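Local coordinates for protein probable ribosomal RNA small subunit methyltransferase (PDB 3DMH) that methylates 16S ribosomal RNA as an S-adenosylmethionine-dependent RsmC enzyme, acting on the exocyclic N2 of a guanosine in the small-subunit RNA, at residues Ala49-Gly55 against Met67-Glu73; Glu197-His201 against Lys273-Asn278; Val314-Gln320 against Leu344-Leu349. All coordinates share one frame; numbering follows the deposited sequence.

Contact 1: Ala49-Gly55 against Met67-Glu73; sequences ALDLNPG and MAVERLE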
loop_
_atom_site.group_PDB
_atom_site.type_symbol
_atom_site.label_atom_id
_atom_site.label_comp_id
_atom_site.label_asym_id
_atom_site.label_seq_id
_atom_site.Cartn_x
_atom_site.Cartn_y
_atom_site.Cartn_z
ATOM N N ALA A 49 8.136 -21.601 -8.396
ATOM C CA ALA A 49 6.871 -20.937 -8.084
ATOM C C ALA A 49 7.052 -19.437 -7.905
ATOM O O ALA A 49 8.122 -18.982 -7.479
ATOM C CB ALA A 49 6.244 -21.516 -6.804
ATOM N N LEU A 50 5.988 -18.693 -8.187
ATOM C CA LEU A 50 5.977 -17.245 -7.979
ATOM C C LEU A 50 4.715 -16.866 -7.200
ATOM O O LEU A 50 3.611 -17.198 -7.618
ATOM C CB LEU A 50 5.986 -16.531 -9.340
ATOM C CG LEU A 50 6.028 -14.994 -9.340
ATOM C CD1 LEU A 50 7.321 -14.479 -8.764
ATOM C CD2 LEU A 50 5.804 -14.454 -10.780
ATOM N N ASP A 51 4.873 -16.151 -6.083
ATOM C CA ASP A 51 3.722 -15.592 -5.351
ATOM C C ASP A 51 3.618 -14.107 -5.679
ATOM O O ASP A 51 4.550 -13.353 -5.401
ATOM C CB ASP A 51 3.933 -15.780 -3.842
ATOM C CG ASP A 51 2.718 -15.426 -3.023
ATOM O OD1 ASP A 51 1.878 -14.605 -3.442
ATOM O OD2 ASP A 51 2.646 -15.949 -1.883
ATOM N N LEU A 52 2.501 -13.700 -6.286
ATOM C CA LEU A 52 2.330 -12.315 -6.759
ATOM C C LEU A 52 1.686 -11.370 -5.749
ATOM O O LEU A 52 1.522 -10.182 -6.038
ATOM C CB LEU A 52 1.520 -12.292 -8.074
ATOM C CG LEU A 52 2.273 -12.839 -9.273
ATOM C CD1 LEU A 52 1.324 -12.855 -10.482
ATOM C CD2 LEU A 52 3.505 -12.000 -9.578
ATOM N N ASN A 53 1.287 -11.884 -4.584
ATOM C CA ASN A 53 0.656 -11.032 -3.563
ATOM C C ASN A 53 0.846 -11.691 -2.211
ATOM O O ASN A 53 -0.129 -12.130 -1.591
ATOM C CB ASN A 53 -0.833 -10.806 -3.867
ATOM C CG ASN A 53 -1.513 -9.885 -2.847
ATOM O OD1 ASN A 53 -0.856 -9.057 -2.192
ATOM N ND2 ASN A 53 -2.819 -10.035 -2.691
ATOM N N PRO A 54 2.109 -11.829 -1.785
ATOM C CA PRO A 54 2.350 -12.722 -0.629
ATOM C C PRO A 54 1.923 -12.198 0.727
ATOM O O PRO A 54 1.599 -13.009 1.592
ATOM C CB PRO A 54 3.866 -12.914 -0.627
ATOM C CG PRO A 54 4.396 -11.675 -1.300
ATOM C CD PRO A 54 3.364 -11.295 -2.354
ATOM N N GLY A 55 1.928 -10.887 0.930
ATOM C CA GLY A 55 1.778 -10.370 2.313
ATOM C C GLY A 55 2.873 -10.978 3.171
ATOM O O GLY A 55 4.025 -11.042 2.768
ATOM N N MET A 67 9.802 -26.465 -3.343
ATOM C CA MET A 67 9.919 -25.792 -4.630
ATOM C C MET A 67 10.814 -24.595 -4.406
ATOM O O MET A 67 10.954 -24.151 -3.260
ATOM C CB MET A 67 8.556 -25.211 -5.052
ATOM C CG MET A 67 7.553 -26.237 -5.443
ATOM S SD MET A 67 6.166 -25.434 -6.225
ATOM C CE MET A 67 6.907 -24.978 -7.794
ATOM N N ALA A 68 11.379 -24.050 -5.477
ATOM C CA ALA A 68 11.967 -22.711 -5.401
ATOM C C ALA A 68 10.807 -21.732 -5.461
ATOM O O ALA A 68 9.992 -21.798 -6.377
ATOM C CB ALA A 68 12.920 -22.474 -6.552
ATOM N N VAL A 69 10.708 -20.855 -4.477
ATOM C CA VAL A 69 9.601 -19.900 -4.452
ATOM C C VAL A 69 10.116 -18.465 -4.459
ATOM O O VAL A 69 10.889 -18.067 -3.576
ATOM C CB VAL A 69 8.710 -20.090 -3.213
ATOM C CG1 VAL A 69 7.528 -19.121 -3.226
ATOM C CG2 VAL A 69 8.225 -21.546 -3.108
ATOM N N GLU A 70 9.674 -17.699 -5.449
ATOM C CA GLU A 70 9.964 -16.264 -5.499
ATOM C C GLU A 70 8.673 -15.529 -5.135
ATOM O O GLU A 70 7.571 -16.048 -5.325
ATOM C CB GLU A 70 10.452 -15.888 -6.899
ATOM C CG GLU A 70 10.743 -14.393 -7.123
ATOM C CD GLU A 70 11.846 -13.848 -6.228
ATOM O OE1 GLU A 70 12.977 -13.694 -6.750
ATOM O OE2 GLU A 70 11.603 -13.581 -5.025
ATOM N N ARG A 71 8.811 -14.334 -4.578
ATOM C CA ARG A 71 7.653 -13.561 -4.097
ATOM C C ARG A 71 7.849 -12.134 -4.526
ATOM O O ARG A 71 8.922 -11.584 -4.287
ATOM C CB ARG A 71 7.574 -13.619 -2.569
ATOM C CG ARG A 71 7.459 -15.030 -2.016
ATOM C CD ARG A 71 7.674 -15.033 -0.485
ATOM N NE ARG A 71 7.501 -16.411 -0.006
ATOM C CZ ARG A 71 8.428 -17.363 -0.110
ATOM N NH1 ARG A 71 9.650 -17.110 -0.612
ATOM N NH2 ARG A 71 8.137 -18.585 0.301
ATOM N N LEU A 72 6.837 -11.547 -5.159
ATOM C CA LEU A 72 6.905 -10.118 -5.527
ATOM C C LEU A 72 5.931 -9.354 -4.656
ATOM O O LEU A 72 4.731 -9.632 -4.691
ATOM C CB LEU A 72 6.552 -9.923 -7.020
ATOM C CG LEU A 72 7.400 -10.767 -7.992
ATOM C CD1 LEU A 72 7.075 -10.312 -9.408
ATOM C CD2 LEU A 72 8.892 -10.678 -7.755
ATOM N N GLU A 73 6.430 -8.356 -3.924
ATOM C CA GLU A 73 5.587 -7.687 -2.958
ATOM C C GLU A 73 5.790 -6.174 -3.004
ATOM O O GLU A 73 6.925 -5.677 -3.113
ATOM C CB GLU A 73 5.895 -8.242 -1.580
ATOM C CG GLU A 73 5.158 -7.574 -0.409
ATOM C CD GLU A 73 3.655 -7.608 -0.574
ATOM O OE1 GLU A 73 3.071 -8.707 -0.581
ATOM O OE2 GLU A 73 3.005 -6.544 -0.702
HETATM O O HOH W 1 0.977 -6.870 -2.775
#

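Contact 2: Glu197-His201 against Lys273-Asn278; sequences EYTFH and KGLEAN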
loop_
_atom_site.group_PDB
_atom_site.type_symbol
_atom_site.label_atom_id
_atom_site.label_comp_id
_atom_site.label_asym_id
_atom_site.label_seq_id
_atom_site.Cartn_x
_atom_site.Cartn_y
_atom_site.Cartn_z
ATOM N N GLU A 197 -1.458 24.645 -11.400
ATOM C CA GLU A 197 -1.814 23.450 -12.164
ATOM C C GLU A 197 -0.851 22.312 -11.923
ATOM O O GLU A 197 0.363 22.508 -11.995
ATOM C CB GLU A 197 -1.806 23.754 -13.660
ATOM C CG GLU A 197 -2.916 24.678 -14.111
ATOM C CD GLU A 197 -4.301 24.066 -13.948
ATOM O OE1 GLU A 197 -4.446 22.828 -14.098
ATOM O OE2 GLU A 197 -5.248 24.842 -13.678
ATOM N N TYR A 198 -1.407 21.125 -11.667
ATOM C CA TYR A 198 -0.625 19.896 -11.488
ATOM C C TYR A 198 -1.147 18.804 -12.406
ATOM O O TYR A 198 -2.353 18.698 -12.633
ATOM C CB TYR A 198 -0.684 19.413 -10.030
ATOM C CG TYR A 198 -0.155 20.429 -9.049
ATOM C CD1 TYR A 198 1.196 20.457 -8.697
ATOM C CD2 TYR A 198 -0.996 21.398 -8.508
ATOM C CE1 TYR A 198 1.684 21.408 -7.812
ATOM C CE2 TYR A 198 -0.516 22.352 -7.633
ATOM C CZ TYR A 198 0.821 22.360 -7.292
ATOM O OH TYR A 198 1.284 23.316 -6.419
ATOM N N THR A 199 -0.236 17.990 -12.937
ATOM C CA THR A 199 -0.628 16.775 -13.634
ATOM C C THR A 199 -0.100 15.602 -12.840
ATOM O O THR A 199 1.110 15.377 -12.785
ATOM C CB THR A 199 -0.088 16.717 -15.069
ATOM O OG1 THR A 199 -0.600 17.838 -15.805
ATOM C CG2 THR A 199 -0.540 15.443 -15.757
ATOM N N PHE A 200 -1.022 14.867 -12.239
ATOM C CA PHE A 200 -0.665 13.666 -11.490
ATOM C C PHE A 200 -0.598 12.438 -12.387
ATOM O O PHE A 200 -1.324 12.322 -13.379
ATOM C CB PHE A 200 -1.624 13.452 -10.325
ATOM C CG PHE A 200 -1.608 14.567 -9.323
ATOM C CD1 PHE A 200 -0.635 14.620 -8.330
ATOM C CD2 PHE A 200 -2.549 15.589 -9.388
ATOM C CE1 PHE A 200 -0.614 15.658 -7.402
ATOM C CE2 PHE A 200 -2.537 16.640 -8.475
ATOM C CZ PHE A 200 -1.568 16.672 -7.468
ATOM N N HIS A 201 0.290 11.516 -12.021
ATOM C CA HIS A 201 0.532 10.303 -12.787
ATOM C C HIS A 201 0.504 9.172 -11.804
ATOM O O HIS A 201 1.089 9.270 -10.730
ATOM C CB HIS A 201 1.905 10.339 -13.435
ATOM C CG HIS A 201 1.983 11.260 -14.608
ATOM N ND1 HIS A 201 2.078 12.632 -14.485
ATOM C CD2 HIS A 201 1.941 11.004 -15.936
ATOM C CE1 HIS A 201 2.114 13.177 -15.690
ATOM N NE2 HIS A 201 2.029 12.212 -16.586
ATOM N N LYS A 273 7.014 9.672 -10.711
ATOM C CA LYS A 273 6.672 10.110 -12.075
ATOM C C LYS A 273 5.999 11.477 -12.042
ATOM O O LYS A 273 6.299 12.336 -12.881
ATOM C CB LYS A 273 5.780 9.092 -12.800
ATOM C CG LYS A 273 5.481 9.459 -14.273
ATOM C CD LYS A 273 4.887 8.293 -15.038
ATOM C CE LYS A 273 4.484 8.701 -16.458
ATOM N NZ LYS A 273 4.002 7.526 -17.250
ATOM N N GLY A 274 5.119 11.691 -11.060
ATOM C CA GLY A 274 4.457 13.001 -10.930
ATOM C C GLY A 274 5.432 14.133 -10.637
ATOM O O GLY A 274 5.342 15.204 -11.241
ATOM N N LEU A 275 6.375 13.904 -9.720
ATOM C CA LEU A 275 7.407 14.926 -9.422
ATOM C C LEU A 275 8.202 15.301 -10.673
ATOM O O LEU A 275 8.431 16.503 -10.958
ATOM C CB LEU A 275 8.374 14.431 -8.329
ATOM C CG LEU A 275 7.770 14.327 -6.921
ATOM C CD1 LEU A 275 8.631 13.448 -6.034
ATOM C CD2 LEU A 275 7.508 15.728 -6.305
ATOM N N GLU A 276 8.589 14.285 -11.442
ATOM C CA GLU A 276 9.343 14.486 -12.684
ATOM C C GLU A 276 8.540 15.271 -13.702
ATOM O O GLU A 276 9.062 16.198 -14.336
ATOM C CB GLU A 276 9.704 13.136 -13.296
ATOM C CG GLU A 276 10.749 12.359 -12.527
ATOM C CD GLU A 276 10.779 10.877 -12.900
ATOM O OE1 GLU A 276 10.297 10.523 -14.010
ATOM O OE2 GLU A 276 11.298 10.071 -12.089
ATOM N N ALA A 277 7.273 14.891 -13.857
ATOM C CA ALA A 277 6.395 15.491 -14.864
ATOM C C ALA A 277 6.094 16.962 -14.584
ATOM O O ALA A 277 5.776 17.727 -15.500
ATOM C CB ALA A 277 5.097 14.701 -14.963
ATOM N N ASN A 278 6.188 17.345 -13.312
ATOM C CA ASN A 278 5.860 18.705 -12.885
ATOM C C ASN A 278 7.094 19.608 -12.600
ATOM O O ASN A 278 6.926 20.677 -11.982
ATOM C CB ASN A 278 4.875 18.654 -11.699
ATOM C CG ASN A 278 3.490 18.140 -12.109
ATOM O OD1 ASN A 278 2.595 18.934 -12.432
ATOM N ND2 ASN A 278 3.321 16.816 -12.150
HETATM O O HOH W 2 3.038 21.520 -12.566
#

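Contact 3: Val314-Gln320 against Leu344-Leu349; sequences VILDVAQ and LKYEPL. With SAM (S-adenosylmethionine), chain D.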
loop_
_atom_site.group_PDB
_atom_site.type_symbol
_atom_site.label_atom_id
_atom_site.label_comp_id
_atom_site.label_asym_id
_atom_site.label_seq_id
_atom_site.Cartn_x
_atom_site.Cartn_y
_atom_site.Cartn_z
ATOM N N VAL A 314 -13.164 2.542 13.677
ATOM C CA VAL A 314 -11.947 2.467 14.471
ATOM C C VAL A 314 -10.784 2.973 13.639
ATOM O O VAL A 314 -10.757 2.776 12.427
ATOM C CB VAL A 314 -11.618 1.022 14.962
ATOM C CG1 VAL A 314 -12.757 0.457 15.836
ATOM C CG2 VAL A 314 -11.284 0.092 13.784
ATOM N N ILE A 315 -9.847 3.625 14.309
ATOM C CA ILE A 315 -8.632 4.135 13.654
ATOM C C ILE A 315 -7.652 2.977 13.421
ATOM O O ILE A 315 -7.370 2.196 14.333
ATOM C CB ILE A 315 -8.024 5.300 14.470
ATOM C CG1 ILE A 315 -8.985 6.500 14.463
ATOM C CG2 ILE A 315 -6.633 5.737 13.924
ATOM C CD1 ILE A 315 -8.642 7.554 15.506
ATOM N N LEU A 316 -7.154 2.860 12.196
ATOM C CA LEU A 316 -6.215 1.776 11.858
ATOM C C LEU A 316 -4.917 1.902 12.649
ATOM O O LEU A 316 -4.473 3.020 12.944
ATOM C CB LEU A 316 -5.916 1.789 10.354
ATOM C CG LEU A 316 -7.073 1.520 9.389
ATOM C CD1 LEU A 316 -6.569 1.695 7.964
ATOM C CD2 LEU A 316 -7.649 0.123 9.586
ATOM N N ASP A 317 -4.271 0.762 12.933
ATOM C CA ASP A 317 -2.955 0.764 13.569
ATOM C C ASP A 317 -1.956 1.694 12.851
ATOM O O ASP A 317 -1.223 2.426 13.501
ATOM C CB ASP A 317 -2.354 -0.646 13.562
ATOM C CG ASP A 317 -3.057 -1.599 14.496
ATOM O OD1 ASP A 317 -3.760 -1.139 15.427
ATOM O OD2 ASP A 317 -2.891 -2.831 14.297
ATOM N N VAL A 318 -1.919 1.649 11.515
ATOM C CA VAL A 318 -1.003 2.515 10.756
ATOM C C VAL A 318 -1.285 3.981 11.034
ATOM O O VAL A 318 -0.354 4.777 11.247
ATOM C CB VAL A 318 -1.060 2.248 9.229
ATOM C CG1 VAL A 318 -0.281 3.305 8.437
ATOM C CG2 VAL A 318 -0.543 0.825 8.911
ATOM N N ALA A 319 -2.576 4.333 11.017
ATOM C CA ALA A 319 -2.985 5.722 11.226
ATOM C C ALA A 319 -2.634 6.209 12.640
ATOM O O ALA A 319 -2.182 7.335 12.822
ATOM C CB ALA A 319 -4.462 5.894 10.927
ATOM N N GLN A 320 -2.796 5.339 13.634
ATOM C CA GLN A 320 -2.375 5.674 14.994
ATOM C C GLN A 320 -0.855 5.880 15.036
ATOM O O GLN A 320 -0.371 6.827 15.649
ATOM C CB GLN A 320 -2.803 4.557 15.943
ATOM C CG GLN A 320 -2.628 4.867 17.407
ATOM C CD GLN A 320 -3.329 3.829 18.283
ATOM O OE1 GLN A 320 -4.302 3.194 17.855
ATOM N NE2 GLN A 320 -2.839 3.655 19.507
ATOM N N LEU A 344 -14.025 9.936 13.169
ATOM C CA LEU A 344 -12.898 9.138 13.655
ATOM C C LEU A 344 -12.251 9.834 14.851
ATOM O O LEU A 344 -12.009 11.046 14.833
ATOM C CB LEU A 344 -11.884 8.827 12.545
ATOM C CG LEU A 344 -12.372 7.876 11.445
ATOM C CD1 LEU A 344 -11.351 7.820 10.314
ATOM C CD2 LEU A 344 -12.647 6.476 12.012
ATOM N N LYS A 345 -11.968 9.054 15.885
ATOM C CA LYS A 345 -11.613 9.595 17.188
ATOM C C LYS A 345 -10.135 9.988 17.318
ATOM O O LYS A 345 -9.425 9.509 18.198
ATOM C CB LYS A 345 -12.060 8.621 18.286
ATOM C CG LYS A 345 -13.547 8.323 18.232
ATOM C CD LYS A 345 -13.945 7.258 19.237
ATOM C CE LYS A 345 -15.392 6.847 19.037
ATOM N NZ LYS A 345 -15.776 5.714 19.934
ATOM N N TYR A 346 -9.682 10.887 16.451
ATOM C CA TYR A 346 -8.278 11.343 16.486
ATOM C C TYR A 346 -7.989 12.316 17.620
ATOM O O TYR A 346 -6.858 12.413 18.083
ATOM C CB TYR A 346 -7.884 11.987 15.161
ATOM C CG TYR A 346 -7.596 10.987 14.076
ATOM C CD1 TYR A 346 -6.379 10.316 14.030
ATOM C CD2 TYR A 346 -8.536 10.720 13.089
ATOM C CE1 TYR A 346 -6.124 9.389 13.026
ATOM C CE2 TYR A 346 -8.294 9.789 12.084
ATOM C CZ TYR A 346 -7.083 9.137 12.058
ATOM O OH TYR A 346 -6.850 8.223 11.042
ATOM N N GLU A 347 -9.017 13.030 18.061
ATOM C CA GLU A 347 -8.866 14.065 19.078
ATOM C C GLU A 347 -8.120 13.573 20.318
ATOM O O GLU A 347 -7.123 14.189 20.698
ATOM C CB GLU A 347 -10.225 14.659 19.454
ATOM C CG GLU A 347 -10.840 15.505 18.356
ATOM C CD GLU A 347 -11.630 14.709 17.334
ATOM O OE1 GLU A 347 -11.702 13.464 17.430
ATOM O OE2 GLU A 347 -12.196 15.352 16.431
ATOM N N PRO A 348 -8.592 12.471 20.946
ATOM C CA PRO A 348 -7.849 11.998 22.124
ATOM C C PRO A 348 -6.394 11.623 21.844
ATOM O O PRO A 348 -5.541 11.821 22.717
ATOM C CB PRO A 348 -8.647 10.771 22.596
ATOM C CG PRO A 348 -9.541 10.410 21.468
ATOM C CD PRO A 348 -9.805 11.665 20.707
ATOM N N LEU A 349 -6.111 11.094 20.652
ATOM C CA LEU A 349 -4.740 10.730 20.268
ATOM C C LEU A 349 -3.826 11.948 20.175
ATOM O O LEU A 349 -2.683 11.917 20.655
ATOM C CB LEU A 349 -4.700 9.977 18.924
ATOM C CG LEU A 349 -5.486 8.683 18.719
ATOM C CD1 LEU A 349 -5.192 8.128 17.319
ATOM C CD2 LEU A 349 -5.163 7.642 19.780
HETATM N N SAM D . -1.367 11.546 0.755
HETATM C CA SAM D . -2.142 10.938 -0.382
HETATM C C SAM D . -3.329 11.822 -0.695
HETATM O O SAM D . -3.594 12.696 0.142
HETATM O OXT SAM D . -3.993 11.621 -1.726
HETATM C CB SAM D . -2.655 9.541 -0.023
HETATM C CG SAM D . -3.581 9.465 1.194
HETATM S SD SAM D . -4.219 7.776 1.440
HETATM C CE SAM D . -5.717 8.092 2.417
HETATM C "C5'" SAM D . -3.155 7.031 2.711
HETATM C "C4'" SAM D . -1.817 6.576 2.151
HETATM O "O4'" SAM D . -1.162 5.929 3.239
HETATM C "C3'" SAM D . -1.904 5.578 0.988
HETATM O "O3'" SAM D . -1.171 6.025 -0.145
HETATM C "C2'" SAM D . -1.339 4.288 1.591
HETATM O "O2'" SAM D . -0.704 3.418 0.674
HETATM C "C1'" SAM D . -0.410 4.890 2.642
HETATM N N9 SAM D . -0.019 3.911 3.638
HETATM C C8 SAM D . -0.737 2.823 4.128
HETATM N N7 SAM D . 0.004 2.193 5.072
HETATM C C5 SAM D . 1.203 2.866 5.173
HETATM C C6 SAM D . 2.362 2.662 5.931
HETATM N N6 SAM D . 2.474 1.621 6.768
HETATM N N1 SAM D . 3.396 3.556 5.778
HETATM C C2 SAM D . 3.317 4.614 4.900
HETATM N N3 SAM D . 2.201 4.807 4.093
HETATM C C4 SAM D . 1.177 3.942 4.261
HETATM O O HOH W 3 -7.808 5.074 10.299
#

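Contact 1: Ala49-Gly55 against Met67-Glu73
Ala49 N donates to Ala68 O at 2.7 Å, the shortest of four backbone bonds that pair two parallel strands in register, Ala49 beside Val69 through Asp51 beside Arg71. Where strand 49-51 ends, Asp51 OD1 receives Asn53 N at 3.0 Å, an Asx turn that starts the bend; its OD2 goes to Ser60 OG. Glu73 OE1 then takes the backbone N-H of Gly55 at 2.9 Å, 32° out of the carboxylate plane, and Pro54 CD lies 3.2 Å from OE1. A bend at chi2 (56°) carries the carboxylate to the Pro54-Gly55 backbone. Glu73 OE2 accepts from Ser75 N and from a water that also donates to Asn53 OD1; Asn53 ND2 bonds to Ala108 O. On the Leu50 face, CD1 of Leu50 lies 3.8 Å from Leu72 CG, and Leu52 lies side by side with Leu72. The bent Met67 chain puts CE 3.7 Å from Ala49 CB. Val69 CG1 lies over one face of the Arg71 guanidinium, offset toward its rim, and that group forms a salt bridge with Glu64. These are neighbouring strands of a Rossmann-like seven-stranded sheet, order 3-2-1-4-5-7-6. Strand 102-108 pairs with the other edge of strand 48-51; helix 115-128 covers Leu50 and Leu52, and helix 76-84 packs on Pro54, Arg71 and Glu73.

Contact 2: Glu197-His201 against Lys273-Asn278
Hydrogen bonds come first: the Asn278 side-chain amide grips the backbone of Thr199 at both ends. Its OD1 accepts Thr199 N at 3.0 Å, in the carbonyl plane and on a lone pair, and its ND2 donates to Thr199 O at 2.7 Å. The same ND2 also donates to Gly274 O, 2.7 Å away and nearly straight at 174°. Both acceptors lie close to the amide plane, so the two N-H directions are used and the group is held against rotation. With CG anti to its own carbonyl carbon (chi1 -69°), Asn278 extends from the end of the helix to the strand. A water bridges the segments as well, donating to Asn278 OD1 and to Glu197 O, and His201 ND1 makes a weak bond back to Thr199 O. The other contacts are van der Waals and centre on His201. The Lys273 and His201 side chains cross at about a right angle, Lys273 CE 3.5 Å from His201 CD2; the aliphatic chain of Lys273 does this touching, while its charge has a cation-pi partner in Trp186. Ala277 CB comes within 3.4 Å of His201 CE1. Asn278 is the first residue past helix 265-277, and its carboxamide bonds both N and O of Thr199, much as a neighbouring strand would, joining the two-stranded antiparallel hairpin 187-202 to a helix of the Rossmann-like methyltransferase domain.

Contact 3: Val314-Gln320 against Leu344-Leu349
Beside the guanosine and S-adenosylmethionine pockets, the segment leading into helix 317-329 meets the start of helix 346-354, with Ile315 inserted against Tyr346. Ile315 CD1 sits over the centre of one face of the Tyr346 ring, 3.7 Å from the centroid and 6° off the normal, a CH-pi contact. The CG2 branch, anti to the backbone N, reaches further along the ring to CE1 at 3.8 Å. CD1 also touches Leu349 CD1 at 3.9 Å, and CG1 lies 4.2 Å from Leu344 CB, so this one side chain is held between three others. At the ring's edge, Ala319 CB comes within 3.3 Å of Tyr346 OH. A water accepts from the backbone N of Leu316, the N-cap residue of helix 317-329, at 3.0 Å and has a weak, longer bond to that hydroxyl. In the Rossmann-like methyltransferase domain helix 317-329 precedes strand 334-340 and helix 346-354 follows it; the strand contributes Leu338 and Ser340 to the surroundings of Tyr346. An alanine in place of Tyr346 would remove the ring and is likely to leave Ile315 CD1 without its aromatic face and a gap beside Ala319. Lys345 is the centre of an inverse gamma turn, Tyr346 N bonding to Leu344 O at 2.8 Å. Leu344 touches the bound guanosine, and from 314-320 Val318 CG1 packs 3.6 Å from N7 of the cofactor adenine.

The three contacts are well separated, with centres 31 to 33 Å apart; nearest atoms are about 17 Å apart between contacts 1 and 2, 13 Å between 1 and 3, and 20 Å between 2 and 3. They follow one another in series along the chain. Contact 1 belongs to one seven-stranded mixed β-sheet, whereas contacts 2 and 3 lie within the methyltransferase domain, whose seven β-strands repeat the same order. Contact 3 is the one that touches the ligands, with Val318 against the cofactor and Leu344 against guanosine. The other two stand back from the bound S-adenosylmethionine: the side chain of Glu73 in contact 1 is about 11 Å from it and that of Tyr198 in contact 2 about 12 Å. Contacts 1 and 3 lie on opposite sides of the chain's centre.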